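Local structure of tubulin-like protein CetZ1 (Haloferax volcanii, 4B46) at residues 36-44 / 62-70; 53-62 / 78-89. The protein binds GTP as a tubulin-like GTPase of the archaeal cytoskeleton and controls cell shape, being essential for the rod-shaped cells needed for efficient swimming. One frame throughout, in Å; residues are numbered along the deposited sequence.

Both contacts lie within the nucleotide-binding GTPase domain, their centres about 10 Å apart and each about 22 Å from the centre of the chain. Their segments alternate in sequence: 36-44, 53-62, 62-70 and 78-89, with Arg62 common to both interactions and helix 60-63 serving each. Strands 31-38 and 55-57 are parallel neighbours in the sheet, and the probable hydrogen bond from Val56 N to Ala36 O (2.7 Å) joins the two regions directly. Interaction 2 packs the sheet's outermost strand 55-57 against the helices that follow; interaction 1 closes two loops together on the side nearer the nucleotide. The edge of the sheet and the loops near GDP thus form one connected block.

Interaction 1. Residues 36-44 / 62-70; sequences AVNSAKADL and RVKGHGVGA
Ser39 lays its side chain over the backbone of Gly67, with OG 3.2 Å from Gly67 CA, while its CB meets CG2 of Val63 at 4.0 Å and OG lies beside Val68 CG1. With chi1 at 57°, OG is tucked between the backbone N and carbonyl carbon, and from there it bonds Thr111 OG1 in the GTP site; a small hydroxyl suits this narrow place. The carbonyl of Ser39 faces the loop too, accepting Gly67 N at 3.0 Å from well above the carbonyl plane, and a water donates to Ser39 O (2.8 Å) and accepts from Gly65 N. One residue on, Ala40 sets its methyl against Gly67. Lys41 N then gives Gly65 O a nearly straight bond of 3.0 Å (173°), so the first turn of helix 41-45 is tied to the loop, and a second water links Gly65 O to Ala42 N. Gly65 and Gly67 both have positive phi, and a side chain on Gly67 would press on the Ala40 methyl. On its own side, Asn38 OD1 accepts from Ala40 N (3.1 Å), which closes an Asx turn that shapes the chain before the helix, and also from Ser39 N (2.7 Å). Since backbone groups and waters carry most of the polar bonding, the chemistry implies a fit set by loop shape, consistent with holding the loop that brings Gly69 to GDP.

Interaction 2. Residues 53-62 / 78-89; sequences DQRVLIGQSR and IAEEDIDEVQGA
Asp82 OD2 takes the backbone N-H of Gly59 in a 2.6 Å bond, met nearly along its C-O axis, and two waters lie against the same oxygen, both also bonded to Ser61. Asp82 thus holds the start of helix 60-63 from across the contact. Gly59 suits its place because phi is positive (74°) and any side chain would run into Ile78 CD1.

Deeper in, the branches of Ile58 part to reach two helices. CG1, held between the backbone N and carbonyl carbon (chi1 62°), carries CD1 to Ile78 CD1 at 4.0 Å, the two side chains crossing at about a right angle; CG2 goes to Val86 CG2 at 3.9 Å. Val56 continues this apolar face, its CG2 lying 3.5 Å from the methyl of Ala89; a small side chain suits this place, where strand and helix come close.

Nearer the surface, Gln60 NE2 donates to Glu85 OE2 (3.2 Å) on its syn lone pair, amide and carboxylate being nearly coplanar. Gln60 OE1 lies 3.0 Å from Glu85 OE1, and Leu57 O is also close, an acceptor-rich setting that might raise the pKa of the acid. A leucine in place of Gln60 would probably leave Glu85 OE2 without this N-H donor and its carboxylate freer to turn. Farther along, Arg62 NH1 makes a salt bridge with Glu81 OE2 (2.8 Å), which lies at the edge of the guanidinium; NH2 is paired with Glu77.

Strand 55-57 and helix 83-89 run nearly antiparallel (166°), their axes 8.4 Å apart, as expected in the beta-alpha-beta crossover from edge strand 55-57 to strand 100-106 of the Rossmann-like tubulin/FtsZ GTPase fold.

Interaction 1. Residues 36-44 / 62-70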
loop_
_atom_site.group_PDB
_atom_site.type_symbol
_atom_site.label_atom_id
_atom_site.label_comp_id
_atom_site.label_asym_id
_atom_site.label_seq_id
_atom_site.Cartn_x
_atom_site.Cartn_y
_atom_site.Cartn_z
ATOM N N ALA A 36 6.139 10.927 -8.730
ATOM C CA ALA A 36 6.129 9.756 -9.614
ATOM C C ALA A 36 7.491 9.613 -10.283
ATOM O O ALA A 36 8.034 10.589 -10.819
ATOM C CB ALA A 36 5.053 9.899 -10.677
ATOM N N VAL A 37 8.046 8.409 -10.234
ATOM C CA VAL A 37 9.355 8.142 -10.817
ATOM C C VAL A 37 9.203 7.047 -11.854
ATOM O O VAL A 37 8.613 6.000 -11.576
ATOM C CB VAL A 37 10.376 7.653 -9.769
ATOM C CG1 VAL A 37 11.764 7.500 -10.413
ATOM C CG2 VAL A 37 10.439 8.610 -8.568
ATOM N N ASN A 38 9.734 7.280 -13.047
ATOM C CA ASN A 38 9.628 6.281 -14.111
ATOM C C ASN A 38 10.760 6.450 -15.117
ATOM O O ASN A 38 11.441 7.482 -15.128
ATOM C CB ASN A 38 8.252 6.356 -14.798
ATOM C CG ASN A 38 7.801 5.009 -15.397
ATOM O OD1 ASN A 38 8.615 4.200 -15.852
ATOM N ND2 ASN A 38 6.491 4.780 -15.402
ATOM N N SER A 39 10.977 5.428 -15.942
ATOM C CA SER A 39 12.001 5.501 -16.979
ATOM C C SER A 39 11.324 5.563 -18.330
ATOM O O SER A 39 11.983 5.660 -19.369
ATOM C CB SER A 39 12.912 4.278 -16.919
ATOM O OG SER A 39 12.159 3.082 -17.037
ATOM N N ALA A 40 9.999 5.493 -18.312
ATOM C CA ALA A 40 9.214 5.551 -19.536
ATOM C C ALA A 40 8.495 6.882 -19.560
ATOM O O ALA A 40 7.671 7.165 -18.686
ATOM C CB ALA A 40 8.208 4.375 -19.608
ATOM N N LYS A 41 8.826 7.704 -20.552
ATOM C CA LYS A 41 8.341 9.075 -20.620
ATOM C C LYS A 41 6.837 9.145 -20.838
ATOM O O LYS A 41 6.150 9.963 -20.225
ATOM C CB LYS A 41 9.072 9.847 -21.720
ATOM C CG LYS A 41 8.696 11.314 -21.794
ATOM C CD LYS A 41 9.736 12.105 -22.580
ATOM C CE LYS A 41 9.343 13.573 -22.731
ATOM N NZ LYS A 41 8.330 13.775 -23.807
ATOM N N ALA A 42 6.327 8.278 -21.706
ATOM C CA ALA A 42 4.903 8.259 -22.006
ATOM C C ALA A 42 4.038 8.012 -20.759
ATOM O O ALA A 42 2.950 8.569 -20.647
ATOM C CB ALA A 42 4.602 7.228 -23.078
ATOM N N ASP A 43 4.520 7.186 -19.830
ATOM C CA ASP A 43 3.792 6.898 -18.588
ATOM C C ASP A 43 3.605 8.146 -17.740
ATOM O O ASP A 43 2.521 8.385 -17.210
ATOM C CB ASP A 43 4.515 5.831 -17.750
ATOM C CG ASP A 43 4.582 4.482 -18.447
ATOM O OD1 ASP A 43 4.016 4.359 -19.550
ATOM O OD2 ASP A 43 5.199 3.546 -17.897
ATOM N N LEU A 44 4.662 8.946 -17.619
ATOM C CA LEU A 44 4.612 10.147 -16.794
ATOM C C LEU A 44 3.669 11.189 -17.375
ATOM O O LEU A 44 2.998 11.897 -16.634
ATOM C CB LEU A 44 6.010 10.740 -16.606
ATOM C CG LEU A 44 6.993 9.879 -15.810
ATOM C CD1 LEU A 44 8.375 10.523 -15.855
ATOM C CD2 LEU A 44 6.519 9.704 -14.354
ATOM N N ARG A 62 20.421 5.420 -20.314
ATOM C CA ARG A 62 20.390 3.982 -20.592
ATOM C C ARG A 62 19.237 3.570 -21.492
ATOM O O ARG A 62 19.377 2.646 -22.292
ATOM C CB ARG A 62 20.262 3.165 -19.293
ATOM C CG ARG A 62 21.378 3.342 -18.282
ATOM C CD ARG A 62 22.669 2.684 -18.722
ATOM N NE ARG A 62 22.668 1.217 -18.664
ATOM C CZ ARG A 62 22.878 0.510 -17.555
ATOM N NH1 ARG A 62 23.055 1.122 -16.390
ATOM N NH2 ARG A 62 22.899 -0.815 -17.603
ATOM N N VAL A 63 18.073 4.193 -21.326
ATOM C CA VAL A 63 16.914 3.761 -22.104
ATOM C C VAL A 63 16.194 4.886 -22.840
ATOM O O VAL A 63 15.184 4.642 -23.488
ATOM C CB VAL A 63 15.891 2.953 -21.258
ATOM C CG1 VAL A 63 16.517 1.652 -20.772
ATOM C CG2 VAL A 63 15.374 3.788 -20.087
ATOM N N LYS A 64 16.707 6.107 -22.717
ATOM C CA LYS A 64 16.235 7.228 -23.526
ATOM C C LYS A 64 14.719 7.432 -23.492
ATOM O O LYS A 64 14.092 7.691 -24.523
ATOM C CB LYS A 64 16.718 7.057 -24.971
ATOM C CG LYS A 64 18.213 7.260 -25.137
ATOM C CD LYS A 64 18.575 8.719 -24.934
ATOM C CE LYS A 64 20.066 8.927 -24.929
ATOM N NZ LYS A 64 20.409 10.373 -24.870
ATOM N N GLY A 65 14.133 7.293 -22.307
ATOM C CA GLY A 65 12.708 7.497 -22.135
ATOM C C GLY A 65 11.814 6.339 -22.544
ATOM O O GLY A 65 10.593 6.484 -22.612
ATOM N N HIS A 66 12.406 5.182 -22.812
ATOM C CA HIS A 66 11.633 4.065 -23.336
ATOM C C HIS A 66 11.375 2.949 -22.340
ATOM O O HIS A 66 10.870 1.886 -22.715
ATOM C CB HIS A 66 12.306 3.477 -24.570
ATOM C CG HIS A 66 12.165 4.323 -25.788
ATOM N ND1 HIS A 66 13.219 5.027 -26.328
ATOM C CD2 HIS A 66 11.094 4.588 -26.572
ATOM C CE1 HIS A 66 12.807 5.682 -27.400
ATOM N NE2 HIS A 66 11.521 5.433 -27.569
ATOM N N GLY A 67 11.720 3.175 -21.079
ATOM C CA GLY A 67 11.516 2.165 -20.057
ATOM C C GLY A 67 12.538 1.041 -20.107
ATOM O O GLY A 67 13.318 0.932 -21.063
ATOM N N VAL A 68 12.528 0.195 -19.079
ATOM C CA VAL A 68 13.434 -0.944 -19.014
ATOM C C VAL A 68 12.685 -2.245 -19.258
ATOM O O VAL A 68 13.241 -3.332 -19.082
ATOM C CB VAL A 68 14.171 -1.033 -17.660
ATOM C CG1 VAL A 68 14.890 0.287 -17.336
ATOM C CG2 VAL A 68 13.214 -1.423 -16.545
ATOM N N GLY A 69 11.429 -2.137 -19.686
ATOM C CA GLY A 69 10.607 -3.317 -19.882
ATOM C C GLY A 69 10.458 -4.013 -18.538
ATOM O O GLY A 69 10.112 -3.379 -17.545
ATOM N N ALA A 70 10.767 -5.302 -18.498
ATOM C CA ALA A 70 10.641 -6.074 -17.267
ATOM C C ALA A 70 12.016 -6.509 -16.780
ATOM O O ALA A 70 12.163 -7.545 -16.128
ATOM C CB ALA A 70 9.746 -7.289 -17.496
HETATM O O HOH W 1 14.359 7.068 -19.445
HETATM O O HOH W 2 7.612 6.212 -23.228
#

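Interaction 2. Residues 53-62 / 78-89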
loop_
_atom_site.group_PDB
_atom_site.type_symbol
_atom_site.label_atom_id
_atom_site.label_comp_id
_atom_site.label_asym_id
_atom_site.label_seq_id
_atom_site.Cartn_x
_atom_site.Cartn_y
_atom_site.Cartn_z
ATOM N N ASP A 53 6.287 19.003 -12.142
ATOM C CA ASP A 53 7.568 19.144 -11.460
ATOM C C ASP A 53 7.858 17.997 -10.483
ATOM O O ASP A 53 8.985 17.855 -10.013
ATOM C CB ASP A 53 7.621 20.492 -10.732
ATOM C CG ASP A 53 6.281 20.880 -10.140
ATOM O OD1 ASP A 53 5.464 21.493 -10.863
ATOM O OD2 ASP A 53 6.038 20.563 -8.957
ATOM N N GLN A 54 6.850 17.180 -10.184
ATOM C CA GLN A 54 7.043 16.025 -9.300
ATOM C C GLN A 54 7.009 14.699 -10.065
ATOM O O GLN A 54 6.877 13.623 -9.471
ATOM C CB GLN A 54 5.994 16.021 -8.184
ATOM C CG GLN A 54 5.763 17.377 -7.536
ATOM C CD GLN A 54 6.651 17.614 -6.332
ATOM O OE1 GLN A 54 7.829 17.252 -6.328
ATOM N NE2 GLN A 54 6.085 18.223 -5.299
ATOM N N ARG A 55 7.116 14.786 -11.386
ATOM C CA ARG A 55 7.254 13.607 -12.232
ATOM C C ARG A 55 8.710 13.496 -12.666
ATOM O O ARG A 55 9.202 14.351 -13.387
ATOM C CB ARG A 55 6.354 13.739 -13.459
ATOM C CG ARG A 55 4.868 13.793 -13.130
ATOM C CD ARG A 55 4.029 14.065 -14.370
ATOM N NE ARG A 55 2.733 14.624 -14.003
ATOM C CZ ARG A 55 1.721 14.805 -14.844
ATOM N NH1 ARG A 55 1.842 14.463 -16.119
ATOM N NH2 ARG A 55 0.581 15.322 -14.402
ATOM N N VAL A 56 9.404 12.459 -12.213
ATOM C CA VAL A 56 10.832 12.355 -12.473
ATOM C C VAL A 56 11.136 11.243 -13.456
ATOM O O VAL A 56 10.824 10.080 -13.201
ATOM C CB VAL A 56 11.628 12.060 -11.190
ATOM C CG1 VAL A 56 13.128 12.212 -11.454
ATOM C CG2 VAL A 56 11.188 12.973 -10.070
ATOM N N LEU A 57 11.753 11.612 -14.576
ATOM C CA LEU A 57 12.235 10.641 -15.549
ATOM C C LEU A 57 13.679 10.257 -15.235
ATOM O O LEU A 57 14.560 11.110 -15.210
ATOM C CB LEU A 57 12.149 11.230 -16.957
ATOM C CG LEU A 57 12.518 10.327 -18.135
ATOM C CD1 LEU A 57 11.521 9.172 -18.244
ATOM C CD2 LEU A 57 12.566 11.149 -19.427
ATOM N N ILE A 58 13.924 8.974 -14.999
ATOM C CA ILE A 58 15.277 8.495 -14.753
ATOM C C ILE A 58 15.720 7.530 -15.848
ATOM O O ILE A 58 14.922 7.088 -16.675
ATOM C CB ILE A 58 15.409 7.775 -13.390
ATOM C CG1 ILE A 58 14.507 6.541 -13.342
ATOM C CG2 ILE A 58 15.062 8.727 -12.236
ATOM C CD1 ILE A 58 14.715 5.673 -12.102
ATOM N N GLY A 59 17.007 7.206 -15.844
ATOM C CA GLY A 59 17.536 6.220 -16.768
ATOM C C GLY A 59 17.662 6.712 -18.195
ATOM O O GLY A 59 17.831 5.905 -19.114
ATOM N N GLN A 60 17.588 8.023 -18.396
ATOM C CA GLN A 60 17.630 8.560 -19.757
ATOM C C GLN A 60 18.890 8.114 -20.511
ATOM O O GLN A 60 18.831 7.789 -21.707
ATOM C CB GLN A 60 17.541 10.089 -19.747
ATOM C CG GLN A 60 16.299 10.651 -19.083
ATOM C CD GLN A 60 16.556 11.136 -17.660
ATOM O OE1 GLN A 60 17.179 10.442 -16.847
ATOM N NE2 GLN A 60 16.073 12.336 -17.355
ATOM N N SER A 61 20.021 8.086 -19.812
ATOM C CA SER A 61 21.285 7.706 -20.438
ATOM C C SER A 61 21.321 6.235 -20.866
ATOM O O SER A 61 22.162 5.852 -21.681
ATOM C CB SER A 61 22.452 7.984 -19.493
ATOM O OG SER A 61 22.427 7.076 -18.401
ATOM N N ARG A 62 20.421 5.420 -20.314
ATOM C CA ARG A 62 20.390 3.982 -20.592
ATOM C C ARG A 62 19.237 3.570 -21.492
ATOM O O ARG A 62 19.377 2.646 -22.292
ATOM C CB ARG A 62 20.262 3.165 -19.293
ATOM C CG ARG A 62 21.378 3.342 -18.282
ATOM C CD ARG A 62 22.669 2.684 -18.722
ATOM N NE ARG A 62 22.668 1.217 -18.664
ATOM C CZ ARG A 62 22.878 0.510 -17.555
ATOM N NH1 ARG A 62 23.055 1.122 -16.390
ATOM N NH2 ARG A 62 22.899 -0.815 -17.603
ATOM N N ILE A 78 19.461 1.780 -12.813
ATOM C CA ILE A 78 19.141 3.169 -13.158
ATOM C C ILE A 78 18.677 3.953 -11.943
ATOM O O ILE A 78 18.986 5.139 -11.814
ATOM C CB ILE A 78 18.115 3.314 -14.312
ATOM C CG1 ILE A 78 16.803 2.612 -13.977
ATOM C CG2 ILE A 78 18.714 2.807 -15.645
ATOM C CD1 ILE A 78 15.659 2.977 -14.916
ATOM N N ALA A 79 17.948 3.297 -11.042
ATOM C CA ALA A 79 17.546 3.946 -9.803
ATOM C C ALA A 79 18.767 4.346 -8.978
ATOM O O ALA A 79 18.796 5.418 -8.364
ATOM C CB ALA A 79 16.603 3.032 -8.981
ATOM N N GLU A 80 19.776 3.485 -8.951
ATOM C CA GLU A 80 20.989 3.804 -8.210
ATOM C C GLU A 80 21.796 4.924 -8.865
ATOM O O GLU A 80 22.302 5.798 -8.177
ATOM C CB GLU A 80 21.852 2.556 -8.007
ATOM C CG GLU A 80 21.155 1.520 -7.134
ATOM C CD GLU A 80 22.081 0.443 -6.619
ATOM O OE1 GLU A 80 23.004 0.042 -7.357
ATOM O OE2 GLU A 80 21.881 -0.003 -5.469
ATOM N N GLU A 81 21.897 4.899 -10.192
ATOM C CA GLU A 81 22.680 5.891 -10.928
ATOM C C GLU A 81 22.010 7.249 -10.848
ATOM O O GLU A 81 22.675 8.279 -10.708
ATOM C CB GLU A 81 22.816 5.476 -12.403
ATOM C CG GLU A 81 23.664 4.237 -12.624
ATOM C CD GLU A 81 23.436 3.572 -13.985
ATOM O OE1 GLU A 81 22.545 4.009 -14.757
ATOM O OE2 GLU A 81 24.158 2.594 -14.275
ATOM N N ASP A 82 20.684 7.252 -10.924
ATOM C CA ASP A 82 19.946 8.505 -11.037
ATOM C C ASP A 82 19.184 8.910 -9.771
ATOM O O ASP A 82 18.243 9.699 -9.844
ATOM C CB ASP A 82 18.994 8.446 -12.241
ATOM C CG ASP A 82 19.738 8.371 -13.581
ATOM O OD1 ASP A 82 20.898 8.833 -13.667
ATOM O OD2 ASP A 82 19.151 7.862 -14.554
ATOM N N ILE A 83 19.602 8.393 -8.616
ATOM C CA ILE A 83 18.890 8.652 -7.367
ATOM C C ILE A 83 18.854 10.149 -7.033
ATOM O O ILE A 83 17.925 10.621 -6.386
ATOM C CB ILE A 83 19.466 7.843 -6.170
ATOM C CG1 ILE A 83 18.436 7.761 -5.049
ATOM C CG2 ILE A 83 20.790 8.430 -5.667
ATOM C CD1 ILE A 83 17.176 7.000 -5.452
ATOM N N ASP A 84 19.844 10.899 -7.509
ATOM C CA ASP A 84 19.872 12.332 -7.248
ATOM C C ASP A 84 18.789 13.076 -8.022
ATOM O O ASP A 84 18.334 14.127 -7.586
ATOM C CB ASP A 84 21.263 12.918 -7.524
ATOM C CG ASP A 84 22.284 12.520 -6.461
ATOM O OD1 ASP A 84 21.884 12.339 -5.291
ATOM O OD2 ASP A 84 23.481 12.375 -6.789
ATOM N N GLU A 85 18.364 12.532 -9.162
ATOM C CA GLU A 85 17.236 13.113 -9.892
ATOM C C GLU A 85 15.969 13.000 -9.058
ATOM O O GLU A 85 15.162 13.928 -8.982
ATOM C CB GLU A 85 17.014 12.407 -11.230
ATOM C CG GLU A 85 18.033 12.733 -12.290
ATOM C CD GLU A 85 17.601 12.242 -13.657
ATOM O OE1 GLU A 85 17.702 11.024 -13.922
ATOM O OE2 GLU A 85 17.150 13.073 -14.472
ATOM N N VAL A 86 15.792 11.837 -8.447
ATOM C CA VAL A 86 14.640 11.604 -7.602
ATOM C C VAL A 86 14.712 12.522 -6.384
ATOM O O VAL A 86 13.733 13.187 -6.037
ATOM C CB VAL A 86 14.561 10.142 -7.158
ATOM C CG1 VAL A 86 13.282 9.911 -6.343
ATOM C CG2 VAL A 86 14.606 9.226 -8.374
ATOM N N GLN A 87 15.887 12.579 -5.762
ATOM C CA GLN A 87 16.089 13.405 -4.572
ATOM C C GLN A 87 15.854 14.881 -4.873
ATOM O O GLN A 87 15.385 15.634 -4.014
ATOM C CB GLN A 87 17.489 13.199 -3.983
ATOM C CG GLN A 87 17.674 13.846 -2.605
ATOM C CD GLN A 87 16.607 13.407 -1.605
ATOM O OE1 GLN A 87 16.253 12.225 -1.524
ATOM N NE2 GLN A 87 16.071 14.365 -0.857
ATOM N N GLY A 88 16.179 15.283 -6.097
ATOM C CA GLY A 88 15.919 16.632 -6.554
ATOM C C GLY A 88 14.462 16.998 -6.353
ATOM O O GLY A 88 14.153 18.059 -5.815
ATOM N N ALA A 89 13.569 16.102 -6.766
ATOM C CA ALA A 89 12.124 16.293 -6.607
ATOM C C ALA A 89 11.648 16.190 -5.162
ATOM O O ALA A 89 10.729 16.898 -4.752
ATOM C CB ALA A 89 11.377 15.287 -7.443
HETATM O O HOH W 3 20.790 6.185 -16.271
HETATM O O HOH W 4 20.387 9.204 -17.202
#